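Local coordinates for probable mannosyltransferase KTR4 (Saccharomyces cerevisiae, PDB 5A07), which is a probable mannosyltransferase of the yeast KTR family, with a glycosyltransferase fold of the GT-A type that holds guanosine-5'-diphosphate and manganese, at residues B[259-264]-B[419-424]. Sequence-based numbering, arbitrary orientation.
Sequences VLNLYD and ATWIRH
Asn-261, on strand 256-262, reaches across to Trp-421 on helix 418-425; Asn-261 CA and Trp-421 CA, 8.0 Å apart, are the nearest CA pair of the two segments. Rotation about the bond from CA to CB sets CG anti to the backbone N (chi1 -168°), which carries the amide over to the helix. There the two ends part company. OD1 accepts a hydrogen bond from the indole NE1 of Trp-295, while ND2 lies 3.7 Å from Trp-421 CB and 3.8 Å from Trp-421 CG, with CD2 and CE3 of the same ring little farther off. ND2 comes to the indole obliquely, the amide and ring planes being 45° apart, and makes no hydrogen bond to the helix. The far end of the indole runs away from residues 259-264 and meets the rings of Trp-295, Phe-258 and Phe-317 edge-to-face. A water donates to Thr-420 OG1 at 2.7 Å; its approach to Tyr-263 OH, at the ring edge and in plane, is too short and doubtful. Asp-298 OD2 is also hydrogen-bonded to Thr-420 OG1, so two partners grip this buried hydroxyl. Helix 418-425, near the chain's C-terminal end, thus packs its Trp-421 beside strand 256-262 of the mixed sheet in a GT-A-type glycosyltransferase fold.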
ATOM      1  N   VAL B 259      -3.098   6.164  -0.097  1.00 14.68           N
ATOM      2  CA  VAL B 259      -4.158   6.933  -0.758  1.00 15.88           C
ATOM      3  C   VAL B 259      -5.448   6.182  -1.111  1.00 16.62           C
ATOM      4  O   VAL B 259      -6.556   6.822  -1.161  1.00 16.07           O
ATOM      5  CB  VAL B 259      -3.693   7.730  -2.010  1.00 13.75           C
ATOM      6  CG1 VAL B 259      -2.719   8.824  -1.665  1.00 15.21           C
ATOM      7  CG2 VAL B 259      -3.087   6.823  -3.064  1.00 15.00           C
ATOM      8  N   LEU B 260      -5.321   4.890  -1.415  1.00 14.53           N
ATOM      9  CA  LEU B 260      -6.397   4.107  -1.911  1.00 14.21           C
ATOM     10  C   LEU B 260      -6.459   2.780  -1.103  1.00 15.03           C
ATOM     11  O   LEU B 260      -5.427   2.258  -0.702  1.00 13.64           O
ATOM     12  CB  LEU B 260      -6.236   3.811  -3.438  1.00 16.14           C
ATOM     13  CG  LEU B 260      -6.497   5.063  -4.287  1.00 16.49           C
ATOM     14  CD1 LEU B 260      -5.923   4.975  -5.701  1.00 15.77           C
ATOM     15  CD2 LEU B 260      -7.999   5.369  -4.313  1.00 16.86           C
ATOM     16  N   ASN B 261      -7.653   2.238  -0.922  1.00 14.14           N
ATOM     17  CA  ASN B 261      -7.896   1.132   0.037  1.00 16.30           C
ATOM     18  C   ASN B 261      -8.957   0.258  -0.606  1.00 15.96           C
ATOM     19  O   ASN B 261     -10.066   0.705  -0.818  1.00 20.21           O
ATOM     20  CB  ASN B 261      -8.391   1.824   1.327  1.00 16.59           C
ATOM     21  CG  ASN B 261      -8.433   0.917   2.521  1.00 17.93           C
ATOM     22  OD1 ASN B 261      -9.040  -0.181   2.496  1.00 18.57           O
ATOM     23  ND2 ASN B 261      -7.832   1.392   3.610  1.00 17.61           N
ATOM     24  N   LEU B 262      -8.619  -0.980  -0.927  1.00 18.29           N
ATOM     25  CA  LEU B 262      -9.390  -1.826  -1.791  1.00 18.50           C
ATOM     26  C   LEU B 262      -9.603  -3.249  -1.228  1.00 17.65           C
ATOM     27  O   LEU B 262      -8.849  -3.743  -0.415  1.00 18.61           O
ATOM     28  CB  LEU B 262      -8.662  -2.042  -3.159  1.00 18.46           C
ATOM     29  CG  LEU B 262      -8.224  -0.836  -4.005  1.00 22.56           C
ATOM     30  CD1 LEU B 262      -7.541  -1.305  -5.306  1.00 21.51           C
ATOM     31  CD2 LEU B 262      -9.417   0.028  -4.308  1.00 22.80           C
ATOM     32  N   TYR B 263     -10.577  -3.893  -1.798  1.00 17.30           N
ATOM     33  CA  TYR B 263     -10.774  -5.319  -1.670  1.00 18.14           C
ATOM     34  C   TYR B 263      -9.817  -5.997  -2.673  1.00 21.65           C
ATOM     35  O   TYR B 263      -9.540  -5.460  -3.738  1.00 21.00           O
ATOM     36  CB  TYR B 263     -12.198  -5.716  -1.960  1.00 18.16           C
ATOM     37  CG  TYR B 263     -13.140  -5.342  -0.856  1.00 18.29           C
ATOM     38  CD1 TYR B 263     -13.657  -4.039  -0.764  1.00 18.50           C
ATOM     39  CD2 TYR B 263     -13.464  -6.231   0.127  1.00 21.05           C
ATOM     40  CE1 TYR B 263     -14.514  -3.669   0.290  1.00 18.90           C
ATOM     41  CE2 TYR B 263     -14.302  -5.860   1.226  1.00 21.80           C
ATOM     42  CZ  TYR B 263     -14.833  -4.573   1.280  1.00 20.17           C
ATOM     43  OH  TYR B 263     -15.629  -4.185   2.359  1.00 20.70           O
ATOM     44  N   ASP B 264      -9.419  -7.204  -2.351  1.00 21.22           N
ATOM     45  CA  ASP B 264      -8.629  -7.980  -3.241  1.00 26.37           C
ATOM     46  C   ASP B 264      -9.449  -9.123  -3.862  1.00 30.30           C
ATOM     47  O   ASP B 264     -10.531  -9.440  -3.451  1.00 27.00           O
ATOM     48  CB  ASP B 264      -7.426  -8.557  -2.494  1.00 24.30           C
ATOM     49  CG  ASP B 264      -6.137  -8.642  -3.388  1.00 28.90           C
ATOM     50  OD1 ASP B 264      -6.234  -8.727  -4.603  1.00 26.49           O
ATOM     51  OD2 ASP B 264      -5.041  -8.645  -2.872  1.00 27.80           O
ATOM     52  N   ALA B 419     -14.540   3.297   2.965  1.00 15.56           N
ATOM     53  CA  ALA B 419     -15.584   3.559   3.954  1.00 16.21           C
ATOM     54  C   ALA B 419     -15.364   2.763   5.217  1.00 16.48           C
ATOM     55  O   ALA B 419     -15.582   3.281   6.304  1.00 17.82           O
ATOM     56  CB  ALA B 419     -16.978   3.269   3.395  1.00 18.03           C
ATOM     57  N   THR B 420     -14.910   1.517   5.088  1.00 18.21           N
ATOM     58  CA  THR B 420     -14.609   0.685   6.249  1.00 17.89           C
ATOM     59  C   THR B 420     -13.468   1.260   7.100  1.00 18.16           C
ATOM     60  O   THR B 420     -13.567   1.346   8.331  1.00 17.48           O
ATOM     61  CB  THR B 420     -14.321  -0.774   5.836  1.00 18.87           C
ATOM     62  OG1 THR B 420     -15.496  -1.301   5.239  1.00 21.67           O
ATOM     63  CG2 THR B 420     -13.882  -1.641   7.032  1.00 17.59           C
ATOM     64  N   TRP B 421     -12.427   1.731   6.439  1.00 16.67           N
ATOM     65  CA  TRP B 421     -11.320   2.365   7.116  1.00 15.13           C
ATOM     66  C   TRP B 421     -11.793   3.685   7.831  1.00 14.47           C
ATOM     67  O   TRP B 421     -11.435   3.924   9.003  1.00 17.48           O
ATOM     68  CB  TRP B 421     -10.184   2.716   6.070  1.00 13.59           C
ATOM     69  CG  TRP B 421      -8.981   3.255   6.739  1.00 13.88           C
ATOM     70  CD1 TRP B 421      -8.665   4.574   6.960  1.00 14.59           C
ATOM     71  CD2 TRP B 421      -7.975   2.489   7.386  1.00 14.28           C
ATOM     72  NE1 TRP B 421      -7.548   4.659   7.694  1.00 13.96           N
ATOM     73  CE2 TRP B 421      -7.104   3.382   7.977  1.00 13.20           C
ATOM     74  CE3 TRP B 421      -7.775   1.097   7.565  1.00 15.81           C
ATOM     75  CZ2 TRP B 421      -6.005   2.978   8.698  1.00 16.50           C
ATOM     76  CZ3 TRP B 421      -6.646   0.664   8.295  1.00 16.48           C
ATOM     77  CH2 TRP B 421      -5.798   1.607   8.874  1.00 16.82           C
ATOM     78  N   ILE B 422     -12.574   4.475   7.145  1.00 15.49           N
ATOM     79  CA  ILE B 422     -13.122   5.722   7.753  1.00 16.72           C
ATOM     80  C   ILE B 422     -13.977   5.377   8.969  1.00 16.28           C
ATOM     81  O   ILE B 422     -13.810   5.972  10.048  1.00 14.95           O
ATOM     82  CB  ILE B 422     -13.966   6.543   6.772  1.00 16.17           C
ATOM     83  CG1 ILE B 422     -13.064   7.118   5.676  1.00 16.12           C
ATOM     84  CG2 ILE B 422     -14.699   7.717   7.490  1.00 17.04           C
ATOM     85  CD1 ILE B 422     -13.801   7.666   4.503  1.00 18.51           C
ATOM     86  N   ARG B 423     -14.855   4.431   8.794  1.00 17.31           N
ATOM     87  CA  ARG B 423     -15.817   4.076   9.866  1.00 18.30           C
ATOM     88  C   ARG B 423     -15.148   3.489  11.103  1.00 19.13           C
ATOM     89  O   ARG B 423     -15.532   3.821  12.235  1.00 19.29           O
ATOM     90  CB  ARG B 423     -16.835   3.114   9.309  1.00 18.88           C
ATOM     91  CG  ARG B 423     -17.881   2.584  10.326  1.00 19.25           C
ATOM     92  CD  ARG B 423     -18.851   1.633   9.655  1.00 18.24           C
ATOM     93  NE  ARG B 423     -19.548   2.377   8.654  1.00 18.90           N
ATOM     94  CZ  ARG B 423     -19.654   2.105   7.334  1.00 20.02           C
ATOM     95  NH1 ARG B 423     -19.156   1.001   6.825  1.00 20.63           N
ATOM     96  NH2 ARG B 423     -20.303   2.978   6.560  1.00 20.63           N
ATOM     97  N   HIS B 424     -14.165   2.625  10.912  1.00 18.36           N
ATOM     98  CA  HIS B 424     -13.628   1.787  11.996  1.00 20.59           C
ATOM     99  C   HIS B 424     -12.193   2.057  12.398  1.00 21.73           C
ATOM    100  O   HIS B 424     -11.760   1.659  13.501  1.00 20.63           O
ATOM    101  CB  HIS B 424     -13.697   0.311  11.628  1.00 21.16           C
ATOM    102  CG  HIS B 424     -15.089  -0.180  11.485  1.00 20.68           C
ATOM    103  ND1 HIS B 424     -15.916  -0.382  12.572  1.00 20.00           N
ATOM    104  CD2 HIS B 424     -15.797  -0.517  10.397  1.00 21.79           C
ATOM    105  CE1 HIS B 424     -17.085  -0.803  12.145  1.00 20.44           C
ATOM    106  NE2 HIS B 424     -17.045  -0.887  10.827  1.00 22.93           N
TER
HETATM  107  O   HOH W   1     -16.026  -1.836   2.671  1.00 30.23           O